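Local coordinates for pheromone cOB1/lipoprotein, YaeC family (Enterococcus faecalis, PDB 4EF1), which probably binds methionine as an NlpA-family substrate-binding lipoprotein of the cell surface and also serves as the precursor of the peptide pheromone cOB1, at residues V61-E66 against S110-P115; D72-N77 against V207-E212. All coordinates share one frame; numbering follows the deposited sequence.

Interaction 1 (V61-E66 against S110-P115); sequences VPFFNE and SVSDWP. With MSE (selenomethionine), chain C.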
loop_
_atom_site.group_PDB
_atom_site.type_symbol
_atom_site.label_atom_id
_atom_site.label_comp_id
_atom_site.label_asym_id
_atom_site.label_seq_id
_atom_site.Cartn_x
_atom_site.Cartn_y
_atom_site.Cartn_z
ATOM N N VAL A 61 1.701 6.889 4.243
ATOM C CA VAL A 61 2.513 7.901 4.947
ATOM C C VAL A 61 3.846 7.389 5.508
ATOM O O VAL A 61 4.861 8.037 5.349
ATOM C CB VAL A 61 1.713 8.680 6.039
ATOM C CG1 VAL A 61 2.622 9.617 6.853
ATOM C CG2 VAL A 61 0.583 9.501 5.387
ATOM N N PRO A 62 3.853 6.205 6.147
ATOM C CA PRO A 62 5.169 5.725 6.595
ATOM C C PRO A 62 6.185 5.517 5.439
ATOM O O PRO A 62 7.365 5.861 5.574
ATOM C CB PRO A 62 4.819 4.429 7.343
ATOM C CG PRO A 62 3.417 4.617 7.807
ATOM C CD PRO A 62 2.745 5.398 6.697
ATOM N N PHE A 63 5.716 5.025 4.287
ATOM C CA PHE A 63 6.572 4.859 3.140
ATOM C C PHE A 63 7.023 6.253 2.641
ATOM O O PHE A 63 8.184 6.465 2.358
ATOM C CB PHE A 63 5.847 4.118 2.014
ATOM C CG PHE A 63 6.715 3.863 0.811
ATOM C CD1 PHE A 63 6.855 4.824 -0.157
ATOM C CD2 PHE A 63 7.371 2.651 0.655
ATOM C CE1 PHE A 63 7.670 4.610 -1.269
ATOM C CE2 PHE A 63 8.181 2.418 -0.449
ATOM C CZ PHE A 63 8.327 3.396 -1.424
ATOM N N PHE A 64 6.045 7.159 2.506
ATOM C CA PHE A 64 6.271 8.558 2.085
ATOM C C PHE A 64 7.384 9.211 2.938
ATOM O O PHE A 64 8.339 9.826 2.386
ATOM C CB PHE A 64 4.927 9.330 2.195
ATOM C CG PHE A 64 5.012 10.808 1.930
ATOM C CD1 PHE A 64 4.984 11.295 0.637
ATOM C CD2 PHE A 64 5.069 11.718 2.981
ATOM C CE1 PHE A 64 5.064 12.652 0.390
ATOM C CE2 PHE A 64 5.142 13.080 2.746
ATOM C CZ PHE A 64 5.147 13.554 1.446
ATOM N N ASN A 65 7.262 9.104 4.258
ATOM C CA ASN A 65 8.258 9.737 5.177
ATOM C C ASN A 65 9.660 9.147 4.988
ATOM O O ASN A 65 10.684 9.876 5.004
ATOM C CB ASN A 65 7.839 9.594 6.646
ATOM C CG ASN A 65 6.593 10.412 7.013
ATOM O OD1 ASN A 65 6.164 11.301 6.286
ATOM N ND2 ASN A 65 5.985 10.066 8.139
ATOM N N GLU A 66 9.726 7.832 4.839
ATOM C CA GLU A 66 11.028 7.191 4.572
ATOM C C GLU A 66 11.645 7.689 3.249
ATOM O O GLU A 66 12.828 7.970 3.202
ATOM C CB GLU A 66 10.882 5.696 4.529
ATOM C CG GLU A 66 12.208 5.074 4.185
ATOM C CD GLU A 66 12.118 3.620 4.116
ATOM O OE1 GLU A 66 11.547 3.140 3.100
ATOM O OE2 GLU A 66 12.632 2.981 5.046
ATOM N N SER A 110 10.880 -3.272 1.769
ATOM C CA SER A 110 10.332 -1.987 2.149
ATOM C C SER A 110 10.089 -1.997 3.656
ATOM O O SER A 110 9.123 -2.581 4.134
ATOM C CB SER A 110 9.049 -1.657 1.372
ATOM O OG SER A 110 8.527 -0.367 1.712
ATOM N N VAL A 111 10.991 -1.314 4.390
ATOM C CA VAL A 111 11.026 -1.384 5.853
ATOM C C VAL A 111 9.762 -0.861 6.515
ATOM O O VAL A 111 9.348 -1.352 7.588
ATOM C CB VAL A 111 12.311 -0.694 6.447
ATOM C CG1 VAL A 111 13.604 -1.267 5.860
ATOM C CG2 VAL A 111 12.287 0.768 6.203
ATOM N N SER A 112 9.110 0.112 5.877
ATOM C CA SER A 112 7.892 0.657 6.443
ATOM C C SER A 112 6.696 -0.330 6.459
ATOM O O SER A 112 5.725 -0.063 7.154
ATOM C CB SER A 112 7.521 2.003 5.827
ATOM O OG SER A 112 7.151 1.908 4.478
ATOM N N ASP A 113 6.750 -1.437 5.707
ATOM C CA ASP A 113 5.710 -2.488 5.763
ATOM C C ASP A 113 6.053 -3.583 6.782
ATOM O O ASP A 113 5.237 -4.455 7.033
ATOM C CB ASP A 113 5.498 -3.157 4.393
ATOM C CG ASP A 113 4.684 -2.312 3.419
ATOM O OD1 ASP A 113 3.827 -1.514 3.865
ATOM O OD2 ASP A 113 4.864 -2.488 2.195
ATOM N N TRP A 114 7.253 -3.555 7.334
ATOM C CA TRP A 114 7.673 -4.600 8.300
ATOM C C TRP A 114 6.802 -4.692 9.515
ATOM O O TRP A 114 6.472 -5.794 9.909
ATOM C CB TRP A 114 9.140 -4.472 8.713
ATOM C CG TRP A 114 10.114 -4.685 7.573
ATOM C CD1 TRP A 114 9.841 -5.055 6.260
ATOM C CD2 TRP A 114 11.565 -4.621 7.645
ATOM N NE1 TRP A 114 10.985 -5.203 5.541
ATOM C CE2 TRP A 114 12.054 -4.941 6.303
ATOM C CE3 TRP A 114 12.476 -4.319 8.640
ATOM C CZ2 TRP A 114 13.398 -4.975 6.009
ATOM C CZ3 TRP A 114 13.818 -4.322 8.331
ATOM C CH2 TRP A 114 14.276 -4.630 7.040
ATOM N N PRO A 115 6.409 -3.541 10.106
ATOM C CA PRO A 115 5.497 -3.598 11.235
ATOM C C PRO A 115 4.150 -4.296 10.986
ATOM O O PRO A 115 3.517 -4.763 11.945
ATOM C CB PRO A 115 5.269 -2.123 11.575
ATOM C CG PRO A 115 6.521 -1.422 11.135
ATOM C CD PRO A 115 6.850 -2.146 9.849
HETATM N N MSE C 301 -0.634 0.152 -2.100
HETATM C CA MSE C 301 0.424 -0.230 -1.081
HETATM C C MSE C 301 -0.168 -0.598 0.282
HETATM O O MSE C 301 -1.069 0.100 0.770
HETATM O OXT MSE C 301 0.311 -1.557 0.947
HETATM C CB MSE C 301 1.492 0.853 -0.931
HETATM C CG MSE C 301 2.690 0.477 -0.050
HETATM SE SE MSE C 301 3.803 2.012 0.280
HETATM C CE MSE C 301 4.543 2.300 -1.546
HETATM O O HOH W 1 9.505 1.387 3.198
HETATM O O HOH W 2 12.721 0.319 2.848
#
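A chi1 of -177° puts the Phe63 ring on the far side of the CA-CB bond from the main-chain nitrogen, and a chi1 of 67° sets OG of Ser112 between its own N and carbonyl carbon; the phenyl ring thus lies against the selenomethionine side chain while the serine hydroxyl rests on the helix backbone, 3.3 Å from OG of Ser112 to CA of Phe63. OG of Ser110 reaches the same ring at its edge, in the ring plane, 3.4 Å from CD2 of Phe63. One face of the ring takes the terminal methyl of the bound selenomethionine: its CE lies 3.4 Å above the plane, over the ring centre, and its SE is 3.4 Å from CB of Phe63. This placement is consistent with a CH-pi contact, in the pocket of a periplasmic-binding-protein fold, whose two lobes are each built on a mixed sheet. Helix 61-71 comes from one lobe and the turn leading into helix 114-123 from the other, so the contact spans the cleft beside the ligand side chain. Between 61-66 and 110-115 the hydrogen bonding runs through two waters. Water 1 donates to OE1 of Glu66 at 2.7 Å, accepts from the backbone N of Ser112 at 3.0 Å, and also bonds to OG of Ser110. Water 2 joins the same carboxylate oxygen to the backbone N of Val111, from which it accepts at 2.8 Å. One residue before Phe63, CB of Pro62 meets CB of Ser112 at 3.9 Å, an apolar touch beside the hydroxyl. Asp113 bonds across the cleft to His60 and pairs with Arg116, which itself holds the ligand.

Interaction 2 (D72-N77 against V207-E212); sequences DYDFVN and VRKEDE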
loop_
_atom_site.group_PDB
_atom_site.type_symbol
_atom_site.label_atom_id
_atom_site.label_comp_id
_atom_site.label_asym_id
_atom_site.label_seq_id
_atom_site.Cartn_x
_atom_site.Cartn_y
_atom_site.Cartn_z
ATOM N N ASP A 72 15.671 13.277 0.134
ATOM C CA ASP A 72 15.515 14.740 0.239
ATOM C C ASP A 72 14.414 15.267 -0.676
ATOM O O ASP A 72 14.533 16.366 -1.231
ATOM C CB ASP A 72 16.831 15.499 -0.031
ATOM C CG ASP A 72 17.904 15.196 0.981
ATOM O OD1 ASP A 72 17.671 14.353 1.859
ATOM O OD2 ASP A 72 18.987 15.807 0.899
ATOM N N TYR A 73 13.349 14.489 -0.851
ATOM C CA TYR A 73 12.251 14.948 -1.698
ATOM C C TYR A 73 11.479 16.049 -0.988
ATOM O O TYR A 73 11.085 15.865 0.148
ATOM C CB TYR A 73 11.267 13.826 -1.994
ATOM C CG TYR A 73 11.729 12.708 -2.869
ATOM C CD1 TYR A 73 12.454 12.943 -4.032
ATOM C CD2 TYR A 73 11.352 11.403 -2.581
ATOM C CE1 TYR A 73 12.842 11.907 -4.851
ATOM C CE2 TYR A 73 11.723 10.362 -3.397
ATOM C CZ TYR A 73 12.448 10.629 -4.539
ATOM O OH TYR A 73 12.810 9.586 -5.298
ATOM N N ASP A 74 11.223 17.156 -1.683
ATOM C CA ASP A 74 10.478 18.291 -1.131
ATOM C C ASP A 74 9.000 18.131 -1.550
ATOM O O ASP A 74 8.498 18.834 -2.427
ATOM C CB ASP A 74 11.128 19.589 -1.631
ATOM C CG ASP A 74 10.513 20.844 -1.039
ATOM O OD1 ASP A 74 9.961 20.773 0.078
ATOM O OD2 ASP A 74 10.601 21.911 -1.715
ATOM N N PHE A 75 8.318 17.171 -0.915
ATOM C CA PHE A 75 6.929 16.835 -1.196
ATOM C C PHE A 75 6.023 17.084 0.007
ATOM O O PHE A 75 6.490 17.286 1.124
ATOM C CB PHE A 75 6.783 15.343 -1.491
ATOM C CG PHE A 75 7.562 14.821 -2.668
ATOM C CD1 PHE A 75 8.060 15.649 -3.692
ATOM C CD2 PHE A 75 7.706 13.446 -2.803
ATOM C CE1 PHE A 75 8.743 15.103 -4.777
ATOM C CE2 PHE A 75 8.410 12.907 -3.878
ATOM C CZ PHE A 75 8.912 13.730 -4.870
ATOM N N VAL A 76 4.718 17.044 -0.239
ATOM C CA VAL A 76 3.701 17.144 0.807
ATOM C C VAL A 76 2.573 16.115 0.560
ATOM O O VAL A 76 2.335 15.645 -0.520
ATOM C CB VAL A 76 3.100 18.586 0.965
ATOM C CG1 VAL A 76 4.121 19.570 1.461
ATOM C CG2 VAL A 76 2.474 19.076 -0.339
ATOM N N ASN A 77 1.923 15.743 1.640
ATOM C CA ASN A 77 0.774 14.860 1.625
ATOM C C ASN A 77 -0.492 15.667 1.380
ATOM O O ASN A 77 -0.928 16.429 2.257
ATOM C CB ASN A 77 0.723 14.153 2.978
ATOM C CG ASN A 77 -0.468 13.272 3.154
ATOM O OD1 ASN A 77 -1.313 13.072 2.247
ATOM N ND2 ASN A 77 -0.531 12.688 4.342
ATOM N N VAL A 207 2.174 15.520 -3.648
ATOM C CA VAL A 207 2.560 16.554 -4.626
ATOM C C VAL A 207 3.832 17.223 -4.166
ATOM O O VAL A 207 4.234 17.039 -3.015
ATOM C CB VAL A 207 1.435 17.641 -4.817
ATOM C CG1 VAL A 207 0.169 16.983 -5.388
ATOM C CG2 VAL A 207 1.134 18.418 -3.521
ATOM N N ARG A 208 4.457 18.027 -5.044
ATOM C CA ARG A 208 5.624 18.811 -4.660
ATOM C C ARG A 208 5.138 19.922 -3.732
ATOM O O ARG A 208 3.989 20.402 -3.853
ATOM C CB ARG A 208 6.339 19.405 -5.893
ATOM C CG ARG A 208 7.020 18.379 -6.799
ATOM C CD ARG A 208 7.855 19.015 -7.923
ATOM N NE ARG A 208 7.027 19.823 -8.811
ATOM C CZ ARG A 208 6.186 19.362 -9.744
ATOM N NH1 ARG A 208 6.096 18.080 -10.025
ATOM N NH2 ARG A 208 5.494 20.208 -10.476
ATOM N N LYS A 209 6.007 20.348 -2.820
ATOM C CA LYS A 209 5.636 21.361 -1.832
ATOM C C LYS A 209 5.070 22.648 -2.439
ATOM O O LYS A 209 4.087 23.165 -1.940
ATOM C CB LYS A 209 6.790 21.683 -0.868
ATOM C CG LYS A 209 6.404 22.772 0.149
ATOM C CD LYS A 209 7.172 22.728 1.453
ATOM C CE LYS A 209 6.547 23.668 2.481
ATOM N NZ LYS A 209 5.142 23.267 2.801
ATOM N N GLU A 210 5.648 23.124 -3.540
ATOM C CA GLU A 210 5.130 24.333 -4.199
ATOM C C GLU A 210 3.650 24.236 -4.674
ATOM O O GLU A 210 3.009 25.268 -4.904
ATOM C CB GLU A 210 6.042 24.762 -5.365
ATOM C CG GLU A 210 6.150 23.773 -6.532
ATOM C CD GLU A 210 7.360 22.858 -6.464
ATOM O OE1 GLU A 210 7.918 22.611 -5.364
ATOM O OE2 GLU A 210 7.794 22.422 -7.546
ATOM N N ASP A 211 3.161 23.019 -4.882
ATOM C CA ASP A 211 1.776 22.752 -5.241
ATOM C C ASP A 211 0.853 22.331 -4.072
ATOM O O ASP A 211 -0.253 21.797 -4.294
ATOM C CB ASP A 211 1.744 21.696 -6.333
ATOM C CG ASP A 211 2.313 22.197 -7.662
ATOM O OD1 ASP A 211 2.317 23.418 -7.905
ATOM O OD2 ASP A 211 2.718 21.358 -8.471
ATOM N N GLU A 212 1.295 22.581 -2.838
ATOM C CA GLU A 212 0.548 22.217 -1.621
ATOM C C GLU A 212 -0.869 22.797 -1.600
ATOM O O GLU A 212 -1.796 22.135 -1.179
ATOM C CB GLU A 212 1.314 22.714 -0.408
ATOM C CG GLU A 212 0.791 22.341 0.961
ATOM C CD GLU A 212 1.716 22.830 2.062
ATOM O OE1 GLU A 212 2.487 23.776 1.838
ATOM O OE2 GLU A 212 1.672 22.258 3.144
#
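Val76, which loses more surface to this contact than any other residue, lays CG2 against CG2 of Val207 at 3.5 Å, the two branches crossing obliquely on the same face of the sheet. In both valines CG1 is anti to the carbonyl carbon (chi1 -66° in Val76), which turns CG2 toward the partner. Two backbone bonds frame this antiparallel hydrogen-bonded pair: N of Val76 gives to O of Val207 at 2.8 Å, with an N-H...O angle of 165°, and N of Val207 gives to O of Val76 at 3.1 Å. The next pair, Phe75 with Arg208, is non-hydrogen-bonded, and its side chains diverge. Strands 75-83 and 203-208 are thus neighbours in the six-stranded mixed sheet of one lobe of this binding-protein fold, and the contact sits at the end where strand 203-208 gives way to a 3-10 turn. Just beyond the strand, N of Lys209 donates to O of Asp74 at 2.9 Å. The aliphatic chain of Lys209, extended to CE and bent only at the last torsion (chi4 62°), passes the carboxylate of Asp74, with CB of Lys209 3.4 Å from OD1 of Asp74. NZ of Lys209 turns instead to OE1 of Glu212, forming a hydrogen-bonded salt bridge of 2.9 Å that meets the oxygen from above the carboxylate plane. The Glu212 chain crosses Val76 at about a right angle, its CB 3.8 Å from CG2 of the valine. Arg208, whose side chain leads away from 72-77, makes a hydrogen-bonded salt bridge from NE, in its guanidinium plane, to OE2 of Glu210, while its NH1 bonds to the carbonyl of Leu48.

How the interactions relate
Interaction 1 spans the cleft between lobes, whereas interaction 2 lies within one lobe, at the ends of two inner strands of its sheet and about 18 Å away between centres. Their chemistry follows: 61-66 and 110-115 meet through a ring, serine hydroxyls and bridging waters, while 72-77 and 207-212 are tied by direct backbone bonds, with charged side chains at the surface. Both are only partly buried, though interaction 2 has more exposed residues. Helix 61-71 runs on in the chain to strand 75-83, and Phe64, whose CB points away from 110-115, packs its CE1 3.7 Å from CB of Phe75, joining the ligand-side helix to the sheet.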